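Local atomic coordinates of transcriptional regulator (Saccharomonospora viridis, PDB entry 4KWA), a protein that probably represses transcription as a TetR-family DNA-binding regulator and binds choline in its C-terminal domain. Residues Ile17-Tyr22 with Leu95-Ser100; Gly21-Arg26 with Trp106-Leu111. All coordinates share one frame; numbering follows the deposited sequence.

Contact 1. Residues Ile17-Tyr22 with Leu95-Ser100; sequences IARRGY and LRDEWS. With CHT (choline ion), chain E.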
loop_
_atom_site.group_PDB
_atom_site.type_symbol
_atom_site.label_atom_id
_atom_site.label_comp_id
_atom_site.label_asym_id
_atom_site.label_seq_id
_atom_site.Cartn_x
_atom_site.Cartn_y
_atom_site.Cartn_z
ATOM N N ILE A 17 -0.489 -17.678 3.724
ATOM C CA ILE A 17 -0.505 -16.297 4.218
ATOM C C ILE A 17 -0.986 -15.371 3.055
ATOM O O ILE A 17 -1.791 -14.495 3.244
ATOM C CB ILE A 17 0.902 -15.906 4.716
ATOM C CG1 ILE A 17 1.197 -16.597 6.052
ATOM C CG2 ILE A 17 1.004 -14.370 4.894
ATOM C CD1 ILE A 17 2.637 -16.596 6.495
ATOM N N ALA A 18 -0.485 -15.609 1.855
ATOM C CA ALA A 18 -0.901 -14.838 0.673
ATOM C C ALA A 18 -2.354 -14.955 0.354
ATOM O O ALA A 18 -3.084 -13.973 0.127
ATOM C CB ALA A 18 -0.083 -15.299 -0.511
ATOM N N ARG A 19 -2.851 -16.192 0.361
ATOM C CA ARG A 19 -4.230 -16.399 -0.094
ATOM C C ARG A 19 -5.315 -16.296 0.955
ATOM O O ARG A 19 -6.481 -16.039 0.624
ATOM C CB ARG A 19 -4.254 -17.759 -0.795
ATOM C CG ARG A 19 -3.209 -17.737 -1.871
ATOM C CD ARG A 19 -3.266 -18.915 -2.791
ATOM N NE ARG A 19 -2.175 -18.812 -3.720
ATOM C CZ ARG A 19 -1.890 -19.732 -4.648
ATOM N NH1 ARG A 19 -0.842 -19.588 -5.435
ATOM N NH2 ARG A 19 -2.624 -20.816 -4.759
ATOM N N ARG A 20 -4.955 -16.453 2.220
ATOM C CA ARG A 20 -5.922 -16.422 3.310
ATOM C C ARG A 20 -5.764 -15.301 4.319
ATOM O O ARG A 20 -6.721 -15.006 5.042
ATOM C CB ARG A 20 -5.868 -17.779 4.056
ATOM C CG ARG A 20 -6.144 -19.038 3.205
ATOM C CD ARG A 20 -6.421 -20.246 4.135
ATOM N NE ARG A 20 -6.110 -21.555 3.566
ATOM C CZ ARG A 20 -6.210 -22.714 4.236
ATOM N NH1 ARG A 20 -6.646 -22.742 5.478
ATOM N NH2 ARG A 20 -5.924 -23.851 3.638
ATOM N N GLY A 21 -4.566 -14.726 4.349
ATOM C CA GLY A 21 -4.159 -13.711 5.291
ATOM C C GLY A 21 -3.506 -14.315 6.549
ATOM O O GLY A 21 -3.978 -15.314 7.172
ATOM N N TYR A 22 -2.349 -13.719 6.892
ATOM C CA TYR A 22 -1.518 -14.114 7.996
ATOM C C TYR A 22 -2.262 -14.413 9.271
ATOM O O TYR A 22 -2.018 -15.447 9.889
ATOM C CB TYR A 22 -0.507 -12.992 8.293
ATOM C CG TYR A 22 0.270 -13.249 9.515
ATOM C CD1 TYR A 22 1.256 -14.217 9.551
ATOM C CD2 TYR A 22 0.101 -12.463 10.628
ATOM C CE1 TYR A 22 1.984 -14.450 10.686
ATOM C CE2 TYR A 22 0.873 -12.685 11.770
ATOM C CZ TYR A 22 1.811 -13.657 11.773
ATOM O OH TYR A 22 2.530 -13.893 12.923
ATOM N N LEU A 95 3.859 -14.003 -8.308
ATOM C CA LEU A 95 3.963 -12.511 -8.178
ATOM C C LEU A 95 2.698 -11.889 -7.513
ATOM O O LEU A 95 2.783 -11.061 -6.631
ATOM C CB LEU A 95 4.311 -11.868 -9.448
ATOM C CG LEU A 95 5.642 -12.321 -10.097
ATOM C CD1 LEU A 95 6.209 -11.352 -11.103
ATOM C CD2 LEU A 95 6.690 -12.741 -9.176
ATOM N N ARG A 96 1.529 -12.359 -7.890
ATOM C CA ARG A 96 0.269 -11.881 -7.233
ATOM C C ARG A 96 0.296 -12.210 -5.748
ATOM O O ARG A 96 0.004 -11.342 -4.887
ATOM C CB ARG A 96 -0.948 -12.525 -7.880
ATOM C CG ARG A 96 -2.279 -12.149 -7.247
ATOM C CD ARG A 96 -2.574 -10.698 -7.492
ATOM N NE ARG A 96 -3.976 -10.342 -7.187
ATOM C CZ ARG A 96 -4.902 -9.933 -8.051
ATOM N NH1 ARG A 96 -6.107 -9.596 -7.584
ATOM N NH2 ARG A 96 -4.665 -9.765 -9.360
ATOM N N ASP A 97 0.756 -13.423 -5.406
ATOM C CA ASP A 97 0.882 -13.811 -3.984
ATOM C C ASP A 97 1.873 -12.954 -3.249
ATOM O O ASP A 97 1.674 -12.587 -2.070
ATOM C CB ASP A 97 1.281 -15.279 -3.884
ATOM C CG ASP A 97 0.144 -16.238 -4.225
ATOM O OD1 ASP A 97 -0.999 -15.833 -4.329
ATOM O OD2 ASP A 97 0.436 -17.412 -4.462
ATOM N N GLU A 98 3.021 -12.673 -3.877
ATOM C CA GLU A 98 3.984 -11.815 -3.233
ATOM C C GLU A 98 3.365 -10.478 -2.905
ATOM O O GLU A 98 3.487 -10.001 -1.772
ATOM C CB GLU A 98 5.251 -11.702 -4.080
ATOM C CG GLU A 98 6.020 -13.015 -4.145
ATOM C CD GLU A 98 7.291 -12.902 -4.983
ATOM O OE1 GLU A 98 7.505 -11.860 -5.600
ATOM O OE2 GLU A 98 8.106 -13.818 -4.996
ATOM N N TRP A 99 2.601 -9.900 -3.864
ATOM C CA TRP A 99 1.929 -8.678 -3.567
ATOM C C TRP A 99 1.026 -8.813 -2.377
ATOM O O TRP A 99 0.989 -7.924 -1.539
ATOM C CB TRP A 99 1.158 -8.153 -4.797
ATOM C CG TRP A 99 1.998 -7.327 -5.748
ATOM C CD1 TRP A 99 2.820 -7.768 -6.699
ATOM C CD2 TRP A 99 2.172 -5.891 -5.702
ATOM N NE1 TRP A 99 3.484 -6.710 -7.315
ATOM C CE2 TRP A 99 3.091 -5.540 -6.722
ATOM C CE3 TRP A 99 1.656 -4.879 -4.908
ATOM C CZ2 TRP A 99 3.473 -4.187 -6.999
ATOM C CZ3 TRP A 99 2.020 -3.518 -5.194
ATOM C CH2 TRP A 99 2.922 -3.191 -6.242
ATOM N N SER A 100 0.265 -9.902 -2.343
ATOM C CA SER A 100 -0.667 -10.161 -1.244
ATOM C C SER A 100 0.042 -10.110 0.100
ATOM O O SER A 100 -0.506 -9.606 1.076
ATOM C CB SER A 100 -1.378 -11.517 -1.398
ATOM O OG SER A 100 -2.220 -11.587 -2.547
HETATM C C4 CHT E . 8.764 -4.218 -2.832
HETATM C C5 CHT E . 8.143 -5.208 -3.818
HETATM C C6 CHT E . 5.826 -4.428 -3.419
HETATM C C7 CHT E . 6.299 -6.098 -5.053
HETATM C C8 CHT E . 6.994 -3.746 -5.382
HETATM O O6 CHT E . 9.731 -4.958 -2.071
HETATM N N1 CHT E . 6.824 -4.854 -4.414
#
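R19, near the end of helix 2-20, meets D97 of helix 94-109 in a side-on salt bridge, two of its nitrogens converging on one carboxylate oxygen. NH1 makes the shorter bond, 2.7 Å to OD2 of D97, and uses that oxygen's syn lone pair. NE adds a second, more bent bond to the same OD2 at 3.1 Å (N-H...O 136°), tilted 29° from the carboxylate plane. D97 OD1 receives a weak bond from the same NE. The oxygen OD2 lies close to the guanidinium plane, yet the two flat groups are turned 49° against each other. R19 can reach across because its chain runs extended from CG to NE.

Next to the ion pair the helices touch closely: CB of A18 lies 3.6 Å from CB of D97, and O of A18 lies 3.4 Å from CB of S100. Q104 ties the two segments together from one helical turn further on, its NE2 donating to O of I17 and O of S100 and its OE1 accepting from N of Y22. W99 gives its NE1 proton to O of Q88, and one ring face carries choline, whose methyl C7 is 3.7 Å from CE2. This aromatic face against a quaternary ammonium is typical of choline sites, here in the ligand-binding domain of a TetR-family regulator.

Contact 2. Residues Gly21-Arg26 with Trp106-Leu111; sequences GYHNVR and WTESTL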
loop_
_atom_site.group_PDB
_atom_site.type_symbol
_atom_site.label_atom_id
_atom_site.label_comp_id
_atom_site.label_asym_id
_atom_site.label_seq_id
_atom_site.Cartn_x
_atom_site.Cartn_y
_atom_site.Cartn_z
ATOM N N GLY A 21 -4.566 -14.726 4.349
ATOM C CA GLY A 21 -4.159 -13.711 5.291
ATOM C C GLY A 21 -3.506 -14.315 6.549
ATOM O O GLY A 21 -3.978 -15.314 7.172
ATOM N N TYR A 22 -2.349 -13.719 6.892
ATOM C CA TYR A 22 -1.518 -14.114 7.996
ATOM C C TYR A 22 -2.262 -14.413 9.271
ATOM O O TYR A 22 -2.018 -15.447 9.889
ATOM C CB TYR A 22 -0.507 -12.992 8.293
ATOM C CG TYR A 22 0.270 -13.249 9.515
ATOM C CD1 TYR A 22 1.256 -14.217 9.551
ATOM C CD2 TYR A 22 0.101 -12.463 10.628
ATOM C CE1 TYR A 22 1.984 -14.450 10.686
ATOM C CE2 TYR A 22 0.873 -12.685 11.770
ATOM C CZ TYR A 22 1.811 -13.657 11.773
ATOM O OH TYR A 22 2.530 -13.893 12.923
ATOM N N HIS A 23 -3.219 -13.563 9.645
ATOM C CA HIS A 23 -3.967 -13.806 10.948
ATOM C C HIS A 23 -5.032 -14.913 10.897
ATOM O O HIS A 23 -5.574 -15.346 11.948
ATOM C CB HIS A 23 -4.508 -12.491 11.478
ATOM C CG HIS A 23 -3.394 -11.512 11.855
ATOM N ND1 HIS A 23 -2.668 -11.616 13.022
ATOM C CD2 HIS A 23 -2.921 -10.414 11.212
ATOM C CE1 HIS A 23 -1.780 -10.624 13.075
ATOM N NE2 HIS A 23 -1.937 -9.867 11.998
ATOM N N ASN A 24 -5.361 -15.334 9.682
ATOM C CA ASN A 24 -6.311 -16.392 9.439
ATOM C C ASN A 24 -5.632 -17.696 9.215
ATOM O O ASN A 24 -6.296 -18.673 9.020
ATOM C CB ASN A 24 -7.200 -16.066 8.249
ATOM C CG ASN A 24 -7.936 -14.771 8.452
ATOM O OD1 ASN A 24 -8.479 -14.564 9.499
ATOM N ND2 ASN A 24 -7.893 -13.880 7.482
ATOM N N VAL A 25 -4.321 -17.707 9.128
ATOM C CA VAL A 25 -3.634 -18.969 9.002
ATOM C C VAL A 25 -3.231 -19.544 10.357
ATOM O O VAL A 25 -2.461 -18.935 11.097
ATOM C CB VAL A 25 -2.360 -18.788 8.222
ATOM C CG1 VAL A 25 -1.525 -20.053 8.294
ATOM C CG2 VAL A 25 -2.659 -18.465 6.790
ATOM N N ARG A 26 -3.698 -20.747 10.679
ATOM C CA ARG A 26 -3.354 -21.373 11.889
ATOM C C ARG A 26 -2.252 -22.379 11.642
ATOM O O ARG A 26 -2.099 -22.902 10.540
ATOM C CB ARG A 26 -4.630 -22.023 12.537
ATOM C CG ARG A 26 -5.550 -20.919 13.044
ATOM C CD ARG A 26 -6.961 -21.314 13.367
ATOM N NE ARG A 26 -7.686 -20.120 13.801
ATOM C CZ ARG A 26 -8.298 -19.250 12.979
ATOM N NH1 ARG A 26 -8.922 -18.205 13.508
ATOM N NH2 ARG A 26 -8.303 -19.392 11.637
ATOM N N TRP A 106 3.236 -4.293 4.971
ATOM C CA TRP A 106 3.207 -2.851 5.252
ATOM C C TRP A 106 2.562 -2.582 6.607
ATOM O O TRP A 106 3.022 -1.753 7.402
ATOM C CB TRP A 106 2.491 -2.116 4.090
ATOM C CG TRP A 106 3.104 -2.238 2.841
ATOM C CD1 TRP A 106 4.443 -2.394 2.561
ATOM C CD2 TRP A 106 2.459 -2.056 1.596
ATOM N NE1 TRP A 106 4.631 -2.407 1.237
ATOM C CE2 TRP A 106 3.441 -2.129 0.611
ATOM C CE3 TRP A 106 1.104 -1.816 1.214
ATOM C CZ2 TRP A 106 3.146 -2.030 -0.742
ATOM C CZ3 TRP A 106 0.805 -1.726 -0.146
ATOM C CH2 TRP A 106 1.828 -1.834 -1.105
ATOM N N THR A 107 1.434 -3.264 6.904
ATOM C CA THR A 107 0.859 -3.135 8.173
ATOM C C THR A 107 1.652 -3.731 9.292
ATOM O O THR A 107 1.858 -3.107 10.289
ATOM C CB THR A 107 -0.556 -3.754 8.224
ATOM O OG1 THR A 107 -1.385 -2.705 7.852
ATOM C CG2 THR A 107 -0.962 -4.155 9.655
ATOM N N GLU A 108 2.074 -4.967 9.150
ATOM C CA GLU A 108 2.816 -5.620 10.236
ATOM C C GLU A 108 4.113 -4.866 10.547
ATOM O O GLU A 108 4.607 -4.909 11.684
ATOM C CB GLU A 108 3.120 -7.083 9.923
ATOM C CG GLU A 108 1.876 -7.929 9.748
ATOM C CD GLU A 108 1.043 -7.975 11.010
ATOM O OE1 GLU A 108 1.696 -8.155 12.063
ATOM O OE2 GLU A 108 -0.225 -7.799 10.952
ATOM N N SER A 109 4.641 -4.167 9.562
ATOM C CA SER A 109 5.869 -3.348 9.790
ATOM C C SER A 109 5.677 -2.277 10.837
ATOM O O SER A 109 6.609 -2.018 11.619
ATOM C CB SER A 109 6.338 -2.702 8.509
ATOM O OG SER A 109 6.945 -3.681 7.711
ATOM N N THR A 110 4.506 -1.630 10.819
ATOM C CA THR A 110 4.128 -0.551 11.736
ATOM C C THR A 110 3.997 -1.058 13.174
ATOM O O THR A 110 3.787 -0.274 14.087
ATOM C CB THR A 110 2.805 0.178 11.313
ATOM O OG1 THR A 110 1.656 -0.648 11.521
ATOM C CG2 THR A 110 2.806 0.635 9.814
ATOM N N LEU A 111 4.203 -2.359 13.371
ATOM C CA LEU A 111 4.068 -3.013 14.655
ATOM C C LEU A 111 5.155 -3.949 15.160
ATOM O O LEU A 111 5.196 -4.193 16.365
ATOM C CB LEU A 111 2.793 -3.876 14.565
ATOM C CG LEU A 111 1.484 -3.188 14.158
ATOM C CD1 LEU A 111 0.313 -4.151 13.997
ATOM C CD2 LEU A 111 1.176 -2.109 15.199
#
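H23, in the short 3-10 segment 22-24, and E108, near the end of helix 94-109, carry the contact through one hydrogen bond. NE2 of H23 donates to OE2 of E108 at 2.9 Å with an N-H...O angle of 162°, so the bond is fairly straight. The two side chains approach from opposite directions. Seen from the imidazole, the acceptor lies at the ring edge, only 10° out of the plane; seen from the carboxylate, the donor stands well above the plane, and the two planes are 58° apart. The glutamate reaches the ring with a chain bent at its second torsion. If H23 were also protonated at ND1, the carboxylate would probably stabilise its positive charge.

Aromatic packing backs the donor. CD2 of Y22 sits over the centre of the H23 ring, 3.5 Å above its plane, which should restrict the imidazole's rotation. On the subunit interface, H23 also meets H23 of the second subunit, ring meeting ring with nearly parallel planes.

Backbone and side-chain bonds within each segment shape the two ends. N of N24 bonds to O of G21 at 2.9 Å, closing the 3-10 turn. In segment 106-111, OG1 of T110 donates to O of T107 at 2.8 Å in the carbonyl plane, and N of L111 bonds to O of E108 in the turn that leads out of helix 94-109.

Segment 21-26 forms the loop between helix 2-20 and helix 27-34, the latter the first helix of the predicted helix-turn-helix. Y22 packs on K49 and L52 of helix 48-71, while on the other side of the contact S109 rests on I115 and Y119 of helix 113-139.

In the fold
Contacts 1 and 2 lie 11 Å apart between centres and join the same two parts of the fold, the N-terminal DNA-binding region and helix 94-109. They share G21 and Y22, and they touch where N of I17 packs on CG2 of V25 at 3.8 Å. Both also reach the second subunit. Helix 94-109 connects them to the ligand: W99 in contact 1 lines the choline pocket with Q88 and D160, whereas the E108 side chain in contact 2 is about 14 Å from choline. A shift of this helix on ligand binding could therefore be passed to the DNA-binding region at both places, consistent with TetR-type induction, though one structure cannot establish it.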